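Local structure of probable arabinosyltransferase B (Mycobacterium tuberculosis H37Rv, 7BVF) at residues G106-L111 / K805-G810. The protein polymerises arabinose into the arabinan of arabinogalactan, a mycobacterial cell-wall polysaccharide, as a membrane-embedded arabinosyltransferase. Residues are numbered along the deposited sequence; the frame is centred on the assembly and turned at random.
Sequences GKDANL and KPNQPG
Lys-107 reaches alongside the side chain of Asn-807, the two running antiparallel, flank to flank, with CE of Lys-107 3.9 Å from ND2 of Asn-807. The lysine chain is stretched throughout, CG lying anti to the backbone N (chi1 -169°), and this full length carries its ammonium to the main chain of the facing loop. There NZ of Lys-107 donates a hydrogen bond to the carbonyl O of Gln-808 at 2.6 Å. NZ lies 21° off the plane of that carbonyl, and a C=O...NZ angle of 158° brings it nearly head-on to the oxygen. The same NZ is hydrogen-bonded to OG1 of Thr-811 and forms a long, weak ion pair with Asp-1041.

Next to it, Asp-108 and Asn-807 reach toward each other across the gap, carboxylate and amide nearly coplanar. ND2 of Asn-807 faces both carboxylate oxygens, yet the geometry supports just one weak hydrogen bond, to OD2 of Asp-108 at 3.4 Å. NE2 of Gln-808 makes a weak hydrogen bond to O of Pro-806, within its own loop, while the Gln-808 side chain touches Trp-815.

The contact illustrates how irregular loops can join distant parts of a polypeptide: segment 106-111 belongs to the concanavalin-like family region and 805-810 to the EmbC C-terminal region. With a carbonyl and a hydroxyl as its nearer partners, the ammonium is probably stabilised mainly by dipoles, and the neutral amide offers the carboxylate no charge pairing.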
# COMPACT_ATOMS: atom_id res chain seq x y z
N GLY A 106 -37.23 -6.47 -6.12
CA GLY A 106 -35.83 -6.74 -6.41
C GLY A 106 -34.90 -6.10 -5.40
O GLY A 106 -35.36 -5.47 -4.45
N LYS A 107 -33.59 -6.25 -5.60
CA LYS A 107 -32.64 -5.70 -4.63
C LYS A 107 -32.65 -4.18 -4.66
O LYS A 107 -33.00 -3.52 -3.67
CB LYS A 107 -31.24 -6.24 -4.90
CG LYS A 107 -30.25 -5.94 -3.79
CD LYS A 107 -28.93 -6.63 -4.05
CE LYS A 107 -27.89 -6.22 -3.04
NZ LYS A 107 -26.55 -6.76 -3.40
N ASP A 108 -32.27 -3.60 -5.80
CA ASP A 108 -32.45 -2.17 -6.05
C ASP A 108 -33.34 -2.08 -7.28
O ASP A 108 -32.87 -1.94 -8.41
CB ASP A 108 -31.13 -1.47 -6.26
CG ASP A 108 -30.29 -1.45 -5.00
OD1 ASP A 108 -30.87 -1.47 -3.90
OD2 ASP A 108 -29.05 -1.41 -5.12
N ALA A 109 -34.65 -2.16 -7.06
CA ALA A 109 -35.59 -2.12 -8.17
C ALA A 109 -36.04 -0.71 -8.47
O ALA A 109 -36.21 -0.35 -9.63
CB ALA A 109 -36.80 -3.01 -7.88
N ASN A 110 -36.25 0.11 -7.43
CA ASN A 110 -36.62 1.50 -7.65
C ASN A 110 -35.51 2.23 -8.39
O ASN A 110 -35.76 2.93 -9.38
CB ASN A 110 -36.93 2.18 -6.32
CG ASN A 110 -38.11 1.56 -5.62
OD1 ASN A 110 -39.26 1.85 -5.95
ND2 ASN A 110 -37.84 0.69 -4.66
N LEU A 111 -34.28 2.07 -7.93
CA LEU A 111 -33.13 2.45 -8.72
C LEU A 111 -33.04 1.55 -9.94
O LEU A 111 -33.55 0.43 -9.94
CB LEU A 111 -31.86 2.36 -7.87
CG LEU A 111 -30.50 2.75 -8.44
CD1 LEU A 111 -30.60 4.01 -9.27
CD2 LEU A 111 -29.52 2.94 -7.30
N LYS A 805 -22.35 -1.70 5.83
CA LYS A 805 -23.31 -0.63 5.59
C LYS A 805 -23.79 -0.57 4.14
O LYS A 805 -24.99 -0.75 3.90
CB LYS A 805 -22.74 0.71 6.06
CG LYS A 805 -23.75 1.59 6.78
CD LYS A 805 -23.13 2.93 7.16
CE LYS A 805 -24.05 3.73 8.07
NZ LYS A 805 -23.75 5.19 8.04
N PRO A 806 -22.93 -0.32 3.15
CA PRO A 806 -23.44 -0.13 1.79
C PRO A 806 -23.74 -1.45 1.11
O PRO A 806 -23.24 -2.51 1.48
CB PRO A 806 -22.30 0.61 1.08
CG PRO A 806 -21.07 0.33 1.90
CD PRO A 806 -21.46 -0.39 3.16
N ASN A 807 -24.59 -1.37 0.09
CA ASN A 807 -24.99 -2.56 -0.65
C ASN A 807 -23.79 -3.17 -1.36
O ASN A 807 -23.18 -2.52 -2.22
CB ASN A 807 -26.09 -2.21 -1.65
CG ASN A 807 -27.48 -2.50 -1.11
OD1 ASN A 807 -27.66 -2.69 0.09
ND2 ASN A 807 -28.46 -2.55 -2.00
N GLN A 808 -23.46 -4.40 -1.01
CA GLN A 808 -22.37 -5.13 -1.61
C GLN A 808 -22.87 -6.02 -2.75
O GLN A 808 -24.02 -6.47 -2.72
CB GLN A 808 -21.65 -6.00 -0.57
CG GLN A 808 -21.09 -5.21 0.59
CD GLN A 808 -19.91 -4.36 0.19
OE1 GLN A 808 -18.78 -4.84 0.09
NE2 GLN A 808 -20.16 -3.08 -0.04
N PRO A 809 -22.05 -6.27 -3.76
CA PRO A 809 -22.51 -7.06 -4.90
C PRO A 809 -22.39 -8.55 -4.66
O PRO A 809 -21.44 -9.03 -4.03
CB PRO A 809 -21.58 -6.61 -6.03
CG PRO A 809 -20.33 -6.25 -5.33
CD PRO A 809 -20.72 -5.69 -4.00
N GLY A 810 -23.35 -9.30 -5.18
CA GLY A 810 -23.35 -10.74 -5.07
C GLY A 810 -23.43 -11.22 -3.64
O GLY A 810 -22.55 -11.93 -3.16